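Salicylate 5-hydroxylase, large oxygenase component (Ralstonia sp., PDB 7C8Z) serves as the oxygenase component that hydroxylates salicylate at its 5-position to give gentisate, using a [2Fe-2S] cluster and a separate iron ion. Local coordinates at residues S92-R97 / K126-P131; V106-V109 / M115-C118; N136-L139 / L143-V146. All blocks are in the same frame, centred on the assembly; numbering follows the deposited sequence.

Contact 1 of 3, residues S92-R97 / K126-P131; sequences SVIMVR and KDFFCP. With FES (Fe2/s2 (inorganic) cluster), chain I.
Phe128 pushes its ring into the groove between Ile94 and Val96, two side chains that project from the same face of strand 92-97. The aromatic tip does the touching: Phe128 CZ lies 3.7 Å from Ile94 CG2 and equally far from Val96 CG1. The two aliphatic side chains meet the ring differently: CD1 of Ile94 stands over one face, displaced toward the rim, whereas CG1 of Val96 comes up to the edge near the ring plane. Phe128 has its CG anti to the carbonyl carbon (chi1 -60°), and from there the ring reaches across the 9.7 Å between the CA atoms of Ile94 and Phe128. This spacing is that between the two sheets of the Rieske domain. Strand 92-97 belongs to the larger antiparallel sheet, while Phe128 lies on the edge strand 128-130 of the small three-stranded sheet beside the cluster, and the contact between them is wholly apolar. Phenylalanine suits the site because its broad ring spans the distance between the two sheets and offers apolar surface to both neighbours, while beta-branched isoleucine and valine suit a strand and give its face an apolar surface. Val106 and Phe117 also pack on the ring, while Phe83 flanks Ile94 and Val96. Two residues on from Phe128, Cys130 belongs to the cluster pocket; Cys130 SG, anti to the backbone N (chi1 -169°), lies 2.7 Å from the iron atom FE2.

Contact 2 of 3, residues V106-V109 / M115-C118; sequences VENV and MRFC
The Phe117 ring has the carbonyl oxygen of the Asn108 side chain over one face, with OD1 3.6 Å above the plane and close to its centre. At the ring edge, in plane, sits the backbone carbon C of Val109. The other flat group, the Asn108 amide, is held by its own edge: Cys118 N donates to a lone pair of Asn108 OD1, 2.8 Å away, in the carbonyl plane. In return ND2 of Asn108 donates a hydrogen bond to the backbone O of Cys118 at 3.0 Å, nearly straight (164° at the hydrogen) and with the acceptor only 9° out of the amide plane. An asparagine suits this place because its primary amide offers an N-H and a carbonyl oxygen on the same side, matching the N-H and C=O of the buried Cys118. The two bonds together fix the amide's rotation; a further, weak bond joins ND2 to Ser92 OG. With CG anti to the backbone N (chi1 -169°), the amide reaches across to residues 115-118, and the aliphatic CG of Arg116 lies 3.5 Å from Asn108 ND2. Asn108 is also the centre of an inverse gamma turn, closed by a weak bond from Val109 N to Glu107 O, where strand 103-107 gives way to loop. Glu107 forms salt bridges with Arg91 and with Lys403 of the second subunit. Met115 touches the cluster and Cys130. The Asn108-Cys118 bonds close the base of the first cluster-binding loop of the Rieske fold, which carries Cys110 and His112 of the [2Fe-2S] pocket.

Contact 3 of 3, residues N136-L139 / L143-V146; sequences NYSL and LQGV
Asn136 faces two residues of the returning strand, Gln144 and Gly145, and its backbone is bonded to both. Its carbonyl O accepts from Gln144 N at 2.7 Å and from Gly145 N at 3.1 Å, while Asn136 N donates to Gly145 O at 3.0 Å in an almost linear bond (173°). Two consecutive residues opposite one make this a classic beta bulge, set in the hairpin of strands 135-137 and 143-145 of the Rieske domain. The extra residue shifts the register by one, so that Tyr137 next pairs with Leu143. The extended side chain of Gln144 runs across Asn136 and Ser138, with Gln144 CB 3.7 Å from Asn136 O and Gln144 CG equally far from Ser138 N. The Asn136 amide lies beside it, and Asn136 ND2 bonds to Asp127 OD2, tying the hairpin to the 126-131 segment. Leu143 CD1 sits over one face of the Tyr137 ring, 4.2 Å from the centroid and 21° off the normal, in a CH-pi contact. With CG anti to the backbone N (chi1 177°), the leucine reaches over Tyr137, and its second torsion turns CD1 onto the ring. Tyrosine adds to this apolar face a hydroxyl that bonds to Ala111 N, beside the cluster ligand Cys110.

All three contacts lie in the Rieske domain. Contact 2 falls within the span between the two segments of contact 1, and contact 3 follows both. The centres of contacts 1 and 2 are about 7 Å apart, those of 1 and 3 about 10 Å, and those of 2 and 3 about 13 Å. Contacts 1 and 2 share the large sheet through strands 91-97 and 103-107, contacts 1 and 3 the small sheet through strands 128-130 and 135-137, so contact 1 bridges the layers. All lie beside the cluster: contact 1 holds the ligand Cys130, while the side chains of Met115 and Tyr137, in contacts 2 and 3, come within about 4 and 5 Å of it (nearest atoms). Contacts 1 and 2 also reach the second subunit.

Contact 1 of 3, residues S92-R97 / K126-P131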
# COMPACT_ATOMS: atom_id res chain seq x y z
N SER A 92 -6.59 -10.11 19.27
CA SER A 92 -6.13 -11.45 18.98
C SER A 92 -6.28 -12.34 20.21
O SER A 92 -5.91 -11.96 21.33
CB SER A 92 -4.66 -11.42 18.54
OG SER A 92 -4.34 -12.56 17.77
N VAL A 93 -6.83 -13.54 20.00
CA VAL A 93 -6.98 -14.54 21.06
C VAL A 93 -6.50 -15.88 20.52
O VAL A 93 -6.32 -16.07 19.32
CB VAL A 93 -8.43 -14.64 21.58
CG1 VAL A 93 -8.81 -13.38 22.33
CG2 VAL A 93 -9.39 -14.92 20.43
N ILE A 94 -6.29 -16.81 21.45
CA ILE A 94 -5.84 -18.16 21.15
C ILE A 94 -6.84 -19.14 21.75
O ILE A 94 -7.18 -19.04 22.94
CB ILE A 94 -4.43 -18.42 21.70
CG1 ILE A 94 -3.48 -17.29 21.26
CG2 ILE A 94 -3.90 -19.79 21.26
CD1 ILE A 94 -2.26 -17.16 22.11
N MET A 95 -7.32 -20.07 20.92
CA MET A 95 -8.22 -21.14 21.34
C MET A 95 -7.41 -22.43 21.35
O MET A 95 -6.95 -22.89 20.30
CB MET A 95 -9.41 -21.25 20.39
CG MET A 95 -10.18 -22.56 20.51
SD MET A 95 -11.43 -22.79 19.22
CE MET A 95 -10.44 -23.51 17.92
N VAL A 96 -7.21 -23.01 22.53
CA VAL A 96 -6.36 -24.19 22.68
C VAL A 96 -7.12 -25.28 23.41
O VAL A 96 -7.89 -25.02 24.35
CB VAL A 96 -5.05 -23.85 23.42
CG1 VAL A 96 -5.34 -23.32 24.82
CG2 VAL A 96 -4.13 -25.07 23.46
N ARG A 97 -6.90 -26.53 23.00
CA ARG A 97 -7.48 -27.65 23.71
C ARG A 97 -6.62 -27.97 24.93
O ARG A 97 -5.41 -28.20 24.81
CB ARG A 97 -7.58 -28.89 22.82
CG ARG A 97 -8.10 -30.10 23.58
CD ARG A 97 -8.87 -31.06 22.70
NE ARG A 97 -9.79 -30.37 21.79
CZ ARG A 97 -11.02 -30.01 22.12
NH1 ARG A 97 -11.50 -30.26 23.33
NH2 ARG A 97 -11.78 -29.40 21.22
N LYS A 126 2.93 -27.13 24.46
CA LYS A 126 2.79 -27.53 25.86
C LYS A 126 2.33 -26.38 26.74
O LYS A 126 1.59 -26.57 27.70
CB LYS A 126 4.12 -28.04 26.39
CG LYS A 126 4.58 -29.32 25.70
CD LYS A 126 6.08 -29.42 25.69
CE LYS A 126 6.58 -28.36 24.77
NZ LYS A 126 5.99 -28.48 23.40
N ASP A 127 2.76 -25.17 26.40
CA ASP A 127 2.49 -23.96 27.17
C ASP A 127 2.66 -22.77 26.24
O ASP A 127 3.25 -22.89 25.16
CB ASP A 127 3.45 -23.85 28.36
CG ASP A 127 4.89 -24.16 27.98
OD1 ASP A 127 5.33 -23.74 26.88
OD2 ASP A 127 5.59 -24.82 28.77
N PHE A 128 2.09 -21.64 26.63
CA PHE A 128 2.35 -20.42 25.88
C PHE A 128 3.60 -19.78 26.46
O PHE A 128 3.91 -19.95 27.64
CB PHE A 128 1.15 -19.47 25.95
CG PHE A 128 -0.11 -20.05 25.38
CD1 PHE A 128 -0.13 -20.53 24.07
CD2 PHE A 128 -1.26 -20.15 26.14
CE1 PHE A 128 -1.29 -21.08 23.54
CE2 PHE A 128 -2.41 -20.70 25.62
CZ PHE A 128 -2.43 -21.16 24.31
N PHE A 129 4.35 -19.09 25.62
CA PHE A 129 5.54 -18.42 26.14
C PHE A 129 5.89 -17.23 25.26
O PHE A 129 5.76 -17.28 24.03
CB PHE A 129 6.73 -19.38 26.26
CG PHE A 129 7.59 -19.45 25.03
CD1 PHE A 129 7.21 -20.24 23.95
CD2 PHE A 129 8.79 -18.76 24.96
CE1 PHE A 129 7.99 -20.31 22.82
CE2 PHE A 129 9.58 -18.83 23.83
CZ PHE A 129 9.18 -19.61 22.76
N CYS A 130 6.30 -16.16 25.90
CA CYS A 130 6.75 -15.00 25.16
C CYS A 130 8.26 -14.91 25.20
O CYS A 130 8.85 -14.89 26.30
CB CYS A 130 6.14 -13.73 25.72
SG CYS A 130 6.42 -12.31 24.66
N PRO A 131 8.89 -14.82 24.03
CA PRO A 131 10.35 -14.91 23.94
C PRO A 131 11.08 -13.60 24.16
O PRO A 131 12.31 -13.62 24.23
CB PRO A 131 10.57 -15.40 22.51
CG PRO A 131 9.44 -14.81 21.74
CD PRO A 131 8.26 -14.79 22.69
FE1 FES I . 8.68 -9.34 28.18
FE2 FES I . 6.50 -11.26 27.18
S1 FES I . 8.29 -11.49 28.40
S2 FES I . 6.88 -9.14 26.94

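Contact 2 of 3, residues V106-V109 / M115-C118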
# COMPACT_ATOMS: atom_id res chain seq x y z
N VAL A 106 -7.62 -17.63 25.52
CA VAL A 106 -6.86 -16.60 26.23
C VAL A 106 -6.52 -15.48 25.26
O VAL A 106 -6.49 -15.66 24.04
CB VAL A 106 -5.58 -17.17 26.87
CG1 VAL A 106 -5.92 -18.31 27.82
CG2 VAL A 106 -4.60 -17.62 25.79
N GLU A 107 -6.26 -14.31 25.81
CA GLU A 107 -5.89 -13.17 24.99
C GLU A 107 -4.42 -13.26 24.58
O GLU A 107 -3.55 -13.55 25.40
CB GLU A 107 -6.16 -11.86 25.74
CG GLU A 107 -5.82 -10.62 24.93
CD GLU A 107 -6.56 -9.39 25.40
OE1 GLU A 107 -6.65 -8.42 24.62
OE2 GLU A 107 -7.06 -9.40 26.54
N ASN A 108 -4.16 -13.00 23.30
CA ASN A 108 -2.82 -13.10 22.73
C ASN A 108 -2.00 -11.85 23.03
O ASN A 108 -1.43 -11.24 22.12
CB ASN A 108 -2.90 -13.32 21.21
CG ASN A 108 -1.57 -13.70 20.58
OD1 ASN A 108 -0.60 -13.99 21.28
ND2 ASN A 108 -1.51 -13.68 19.26
N VAL A 109 -1.94 -11.46 24.30
CA VAL A 109 -1.18 -10.30 24.75
C VAL A 109 -0.42 -10.68 26.01
O VAL A 109 -1.01 -11.24 26.94
CB VAL A 109 -2.08 -9.08 25.02
CG1 VAL A 109 -1.26 -7.92 25.56
CG2 VAL A 109 -2.81 -8.67 23.76
N MET A 115 3.36 -7.71 24.65
CA MET A 115 3.73 -8.22 23.33
C MET A 115 2.74 -9.28 22.87
O MET A 115 2.39 -10.20 23.61
CB MET A 115 5.14 -8.78 23.34
CG MET A 115 5.46 -9.62 22.11
SD MET A 115 7.21 -9.64 21.71
CE MET A 115 7.51 -11.39 21.59
N ARG A 116 2.30 -9.17 21.62
CA ARG A 116 1.46 -10.18 20.99
C ARG A 116 2.34 -11.37 20.61
O ARG A 116 2.93 -11.40 19.54
CB ARG A 116 0.75 -9.58 19.78
CG ARG A 116 -0.42 -10.39 19.30
CD ARG A 116 -0.76 -10.03 17.88
NE ARG A 116 -1.75 -8.96 17.81
CZ ARG A 116 -2.41 -8.66 16.70
NH1 ARG A 116 -2.18 -9.35 15.59
NH2 ARG A 116 -3.31 -7.67 16.71
N PHE A 117 2.40 -12.37 21.49
CA PHE A 117 3.45 -13.39 21.44
C PHE A 117 3.16 -14.55 20.49
O PHE A 117 4.10 -15.16 19.99
CB PHE A 117 3.72 -13.94 22.84
CG PHE A 117 2.51 -14.51 23.52
CD1 PHE A 117 2.18 -15.84 23.35
CD2 PHE A 117 1.71 -13.71 24.31
CE1 PHE A 117 1.06 -16.37 23.97
CE2 PHE A 117 0.59 -14.23 24.93
CZ PHE A 117 0.27 -15.57 24.76
N CYS A 118 1.90 -14.87 20.24
CA CYS A 118 1.60 -16.02 19.40
C CYS A 118 1.53 -15.57 17.94
O CYS A 118 0.69 -14.74 17.58
CB CYS A 118 0.29 -16.68 19.82
SG CYS A 118 -0.21 -18.11 18.83

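Contact 3 of 3, residues N136-L139 / L143-V146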
# COMPACT_ATOMS: atom_id res chain seq x y z
N ASN A 136 6.57 -17.69 30.79
CA ASN A 136 5.90 -18.95 30.49
C ASN A 136 4.52 -18.99 31.15
O ASN A 136 4.40 -18.71 32.35
CB ASN A 136 6.75 -20.13 30.96
CG ASN A 136 6.19 -21.48 30.53
OD1 ASN A 136 5.10 -21.88 30.95
ND2 ASN A 136 6.94 -22.18 29.69
N TYR A 137 3.50 -19.35 30.37
CA TYR A 137 2.12 -19.45 30.83
C TYR A 137 1.58 -20.84 30.55
O TYR A 137 1.89 -21.45 29.52
CB TYR A 137 1.21 -18.44 30.11
CG TYR A 137 1.67 -17.00 30.14
CD1 TYR A 137 2.62 -16.53 29.24
CD2 TYR A 137 1.13 -16.11 31.05
CE1 TYR A 137 3.03 -15.21 29.27
CE2 TYR A 137 1.53 -14.79 31.08
CZ TYR A 137 2.48 -14.34 30.20
OH TYR A 137 2.87 -13.02 30.24
N SER A 138 0.72 -21.33 31.46
CA SER A 138 -0.04 -22.54 31.21
C SER A 138 -0.94 -22.37 29.98
O SER A 138 -1.24 -21.26 29.54
CB SER A 138 -0.88 -22.91 32.43
OG SER A 138 -1.93 -21.98 32.64
N LEU A 139 -1.43 -23.50 29.47
CA LEU A 139 -2.42 -23.46 28.40
C LEU A 139 -3.75 -22.87 28.85
O LEU A 139 -4.65 -22.71 28.02
CB LEU A 139 -2.64 -24.86 27.83
CG LEU A 139 -1.47 -25.46 27.04
CD1 LEU A 139 -1.79 -26.87 26.59
CD2 LEU A 139 -1.09 -24.58 25.85
N LEU A 143 0.38 -17.52 34.57
CA LEU A 143 1.82 -17.26 34.52
C LEU A 143 2.57 -18.28 35.37
O LEU A 143 2.51 -18.23 36.60
CB LEU A 143 2.10 -15.84 35.00
CG LEU A 143 3.57 -15.42 35.07
CD1 LEU A 143 4.25 -15.67 33.73
CD2 LEU A 143 3.69 -13.97 35.49
N GLN A 144 3.29 -19.19 34.72
CA GLN A 144 3.99 -20.26 35.42
C GLN A 144 5.46 -19.96 35.67
O GLN A 144 6.04 -20.51 36.62
CB GLN A 144 3.90 -21.56 34.63
CG GLN A 144 2.52 -22.17 34.60
CD GLN A 144 2.45 -23.34 33.66
OE1 GLN A 144 3.21 -23.43 32.69
NE2 GLN A 144 1.54 -24.27 33.94
N GLY A 145 6.08 -19.10 34.87
CA GLY A 145 7.50 -18.86 35.01
C GLY A 145 7.91 -17.46 34.61
O GLY A 145 7.48 -16.94 33.58
N VAL A 146 8.74 -16.83 35.44
CA VAL A 146 9.30 -15.52 35.15
C VAL A 146 10.81 -15.60 35.38
O VAL A 146 11.25 -15.76 36.53
CB VAL A 146 8.67 -14.43 36.03
CG1 VAL A 146 9.43 -13.12 35.92
CG2 VAL A 146 7.21 -14.23 35.66